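Local coordinates for DUF2235 domain-containing protein (Pseudomonas aeruginosa, PDB 4O5P), which probably hydrolyses membrane phospholipids as an effector, Tle1, delivered by the type VI secretion system, at residues I67-K79 with C89-G101. Residues are numbered along the deposited sequence; the frame is centred on the assembly and turned at random.
Sequences ITLGFDGTNNNDK and CSNVARLIHASIG
Two carboxylates of 67-79 bind 89-101: D72 accepts from the hydroxyl of S90, and D78 from the imidazole of H97. D72, just past the end of strand 67-71, takes a very short hydrogen bond from S90 OG to its OD1 (2.5 Å); OD1 also accepts from G73 N, on its anti side. S90 is the N-cap of helix 91-97: a chi1 of 74° turns OG back over the start of the helix, where it accepts from A93 N, so one small hydroxyl both caps the helix and donates to the carboxylate. OD2 of D72 is held by Y115 and by a water that also accepts from S90 N. At D78, OD2 accepts from H97 NE2 on its syn side (2.6 Å, nearly straight), in the ring plane, with ring and carboxylate planes 36° apart. ND1 of the same imidazole is hydrogen-bonded to E446, so the ring is held at both nitrogens.

The nonpolar contacts lie between these ends and T68. The axes of strand 67-71 and helix 91-97 run nearly antiparallel (159°) and approach to 8.1 Å. The helix belongs to a beta-alpha-beta crossover from strand 62-71 to its parallel neighbour 111-116, consistent with the alpha/beta-hydrolase clan of the catalytic domain. G70 lets the helix settle closely: V92 CG1 lies 3.8 Å from G70 C, and I96 CD1 3.8 Å from G70 N. CG2 of V92 reaches F71 O, while the methyl of A93 packs against one face of the D78 carboxylate. T68 and I96 lie alongside, pointing opposite ways, with T68 CG2 against I96 CD1 at 3.7 Å.

Water completes the T68 end: one molecule accepts from T68 OG1 and appears to donate to I100 O, though the latter distance is suspiciously short.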
# COMPACT_ATOMS: atom_id res chain seq x y z
N ILE A 67 0.31 -20.71 8.65
CA ILE A 67 -0.03 -20.11 7.37
C ILE A 67 0.63 -18.75 7.19
O ILE A 67 0.41 -17.84 7.98
CB ILE A 67 -1.54 -19.88 7.25
CG1 ILE A 67 -2.31 -21.20 7.42
CG2 ILE A 67 -1.88 -19.22 5.92
CD1 ILE A 67 -3.80 -21.00 7.72
N THR A 68 1.42 -18.62 6.14
CA THR A 68 1.95 -17.31 5.73
C THR A 68 1.12 -16.74 4.58
O THR A 68 0.86 -17.44 3.59
CB THR A 68 3.41 -17.42 5.30
OG1 THR A 68 4.20 -18.00 6.36
CG2 THR A 68 3.97 -16.05 4.95
N LEU A 69 0.73 -15.46 4.69
CA LEU A 69 -0.01 -14.72 3.67
C LEU A 69 0.72 -13.40 3.36
O LEU A 69 0.96 -12.61 4.25
CB LEU A 69 -1.42 -14.43 4.17
CG LEU A 69 -2.43 -13.73 3.27
CD1 LEU A 69 -2.50 -14.42 1.94
CD2 LEU A 69 -3.83 -13.72 3.91
N GLY A 70 1.08 -13.17 2.10
CA GLY A 70 1.76 -11.95 1.71
C GLY A 70 0.93 -11.16 0.72
O GLY A 70 0.59 -11.68 -0.35
N PHE A 71 0.59 -9.92 1.08
CA PHE A 71 -0.11 -9.00 0.20
C PHE A 71 0.90 -7.98 -0.34
O PHE A 71 1.41 -7.11 0.41
CB PHE A 71 -1.18 -8.23 0.96
CG PHE A 71 -2.26 -9.09 1.57
CD1 PHE A 71 -3.37 -9.46 0.83
CD2 PHE A 71 -2.20 -9.47 2.91
CE1 PHE A 71 -4.38 -10.22 1.38
CE2 PHE A 71 -3.21 -10.23 3.48
CZ PHE A 71 -4.31 -10.60 2.71
N ASP A 72 1.18 -8.08 -1.64
CA ASP A 72 2.20 -7.26 -2.28
C ASP A 72 1.71 -5.83 -2.48
O ASP A 72 0.52 -5.53 -2.30
CB ASP A 72 2.64 -7.84 -3.62
CG ASP A 72 4.11 -7.61 -3.89
OD1 ASP A 72 4.70 -6.67 -3.29
OD2 ASP A 72 4.70 -8.35 -4.72
N GLY A 73 2.64 -4.95 -2.84
CA GLY A 73 2.34 -3.53 -2.87
C GLY A 73 1.73 -3.04 -4.16
O GLY A 73 1.49 -3.82 -5.09
N THR A 74 1.49 -1.74 -4.20
CA THR A 74 0.95 -1.06 -5.35
C THR A 74 1.81 -1.32 -6.58
O THR A 74 3.00 -1.04 -6.57
CB THR A 74 0.94 0.45 -5.08
OG1 THR A 74 0.30 0.69 -3.82
CG2 THR A 74 0.21 1.20 -6.19
N ASN A 75 1.19 -1.86 -7.63
CA ASN A 75 1.85 -2.15 -8.90
C ASN A 75 2.97 -3.19 -8.79
O ASN A 75 3.81 -3.30 -9.68
CB ASN A 75 2.39 -0.87 -9.57
CG ASN A 75 2.56 -1.03 -11.07
OD1 ASN A 75 1.66 -1.54 -11.75
ND2 ASN A 75 3.71 -0.61 -11.59
N ASN A 76 2.99 -3.93 -7.68
CA ASN A 76 3.92 -5.05 -7.55
C ASN A 76 3.28 -6.39 -7.88
O ASN A 76 2.27 -6.77 -7.26
CB ASN A 76 4.47 -5.12 -6.12
CG ASN A 76 5.14 -3.85 -5.70
OD1 ASN A 76 4.57 -3.05 -4.98
ND2 ASN A 76 6.38 -3.66 -6.14
N ASN A 77 3.87 -7.11 -8.82
CA ASN A 77 3.37 -8.43 -9.19
C ASN A 77 4.55 -9.37 -9.34
O ASN A 77 5.39 -9.16 -10.22
CB ASN A 77 2.60 -8.33 -10.52
CG ASN A 77 2.06 -9.65 -10.98
OD1 ASN A 77 2.81 -10.52 -11.43
ND2 ASN A 77 0.74 -9.82 -10.89
N ASP A 78 4.63 -10.40 -8.50
CA ASP A 78 5.81 -11.26 -8.44
C ASP A 78 6.12 -11.95 -9.77
O ASP A 78 7.26 -11.91 -10.23
CB ASP A 78 5.69 -12.30 -7.32
CG ASP A 78 7.00 -13.04 -7.08
OD1 ASP A 78 8.06 -12.47 -7.38
OD2 ASP A 78 6.98 -14.19 -6.60
N LYS A 79 5.11 -12.56 -10.39
CA LYS A 79 5.27 -13.22 -11.69
C LYS A 79 5.91 -12.27 -12.70
O LYS A 79 6.92 -12.59 -13.33
CB LYS A 79 3.92 -13.69 -12.24
CG LYS A 79 3.18 -14.74 -11.39
CD LYS A 79 1.82 -15.09 -12.03
CE LYS A 79 1.06 -16.15 -11.23
NZ LYS A 79 1.86 -17.39 -11.05
N CYS A 89 11.49 -8.02 -7.64
CA CYS A 89 10.61 -8.52 -6.59
C CYS A 89 10.61 -7.58 -5.38
O CYS A 89 11.67 -7.12 -4.95
CB CYS A 89 11.09 -9.90 -6.11
SG CYS A 89 11.25 -11.16 -7.40
N SER A 90 9.43 -7.32 -4.80
CA SER A 90 9.34 -6.53 -3.57
C SER A 90 9.82 -7.34 -2.38
O SER A 90 10.10 -8.54 -2.49
CB SER A 90 7.90 -6.11 -3.32
OG SER A 90 7.10 -7.20 -2.87
N ASN A 91 9.88 -6.70 -1.21
CA ASN A 91 10.22 -7.44 -0.01
C ASN A 91 9.15 -8.44 0.43
O ASN A 91 9.48 -9.47 1.02
CB ASN A 91 10.58 -6.50 1.13
CG ASN A 91 11.89 -5.81 0.90
OD1 ASN A 91 12.71 -6.27 0.10
ND2 ASN A 91 12.11 -4.70 1.60
N VAL A 92 7.89 -8.16 0.13
CA VAL A 92 6.84 -9.13 0.39
C VAL A 92 7.09 -10.40 -0.42
O VAL A 92 7.03 -11.51 0.12
CB VAL A 92 5.44 -8.56 0.11
CG1 VAL A 92 4.39 -9.65 0.14
CG2 VAL A 92 5.10 -7.47 1.14
N ALA A 93 7.41 -10.24 -1.69
CA ALA A 93 7.63 -11.39 -2.55
C ALA A 93 8.88 -12.13 -2.10
O ALA A 93 8.90 -13.36 -2.08
CB ALA A 93 7.73 -10.98 -4.01
N ARG A 94 9.91 -11.38 -1.72
CA ARG A 94 11.13 -11.99 -1.20
C ARG A 94 10.86 -12.84 0.04
O ARG A 94 11.32 -13.97 0.13
CB ARG A 94 12.22 -10.93 -0.95
CG ARG A 94 12.79 -10.36 -2.25
CD ARG A 94 13.62 -9.10 -2.05
NE ARG A 94 13.71 -8.37 -3.31
CZ ARG A 94 14.73 -8.45 -4.16
NH1 ARG A 94 15.78 -9.22 -3.88
NH2 ARG A 94 14.72 -7.75 -5.28
N LEU A 95 10.06 -12.32 0.97
CA LEU A 95 9.72 -13.05 2.19
C LEU A 95 8.85 -14.28 1.94
O LEU A 95 8.95 -15.29 2.66
CB LEU A 95 9.03 -12.12 3.19
CG LEU A 95 9.96 -11.08 3.80
CD1 LEU A 95 9.17 -10.04 4.58
CD2 LEU A 95 11.01 -11.77 4.69
N ILE A 96 8.00 -14.19 0.91
CA ILE A 96 7.20 -15.34 0.48
C ILE A 96 8.09 -16.43 -0.16
O ILE A 96 7.95 -17.61 0.14
CB ILE A 96 6.05 -14.90 -0.44
CG1 ILE A 96 5.00 -14.13 0.36
CG2 ILE A 96 5.41 -16.12 -1.11
CD1 ILE A 96 4.32 -14.97 1.43
N HIS A 97 9.01 -16.02 -1.03
CA HIS A 97 9.97 -16.94 -1.63
C HIS A 97 10.75 -17.70 -0.55
O HIS A 97 11.05 -18.88 -0.71
CB HIS A 97 10.99 -16.18 -2.49
CG HIS A 97 10.39 -15.45 -3.65
ND1 HIS A 97 11.07 -14.45 -4.32
CD2 HIS A 97 9.21 -15.59 -4.28
CE1 HIS A 97 10.32 -14.00 -5.31
NE2 HIS A 97 9.18 -14.67 -5.30
N ALA A 98 11.10 -17.00 0.53
CA ALA A 98 11.87 -17.59 1.64
C ALA A 98 11.00 -18.23 2.71
O ALA A 98 11.51 -18.70 3.74
CB ALA A 98 12.76 -16.52 2.28
N SER A 99 9.69 -18.23 2.49
CA SER A 99 8.77 -18.89 3.42
C SER A 99 8.53 -20.35 3.05
O SER A 99 8.52 -20.73 1.87
CB SER A 99 7.44 -18.13 3.51
OG SER A 99 7.54 -16.94 4.28
N ILE A 100 8.33 -21.18 4.06
CA ILE A 100 8.03 -22.60 3.87
C ILE A 100 6.53 -22.76 3.60
O ILE A 100 5.72 -22.00 4.14
CB ILE A 100 8.44 -23.37 5.14
CG1 ILE A 100 9.94 -23.19 5.39
CG2 ILE A 100 8.06 -24.85 5.05
CD1 ILE A 100 10.37 -23.50 6.82
N GLY A 101 6.15 -23.72 2.77
CA GLY A 101 4.74 -23.99 2.52
C GLY A 101 4.43 -24.33 1.07
O GLY A 101 3.30 -24.19 0.61
O HOH W 1 7.10 -16.63 6.67
O HOH W 2 4.41 -20.68 5.78
O HOH W 3 6.97 -8.11 -6.24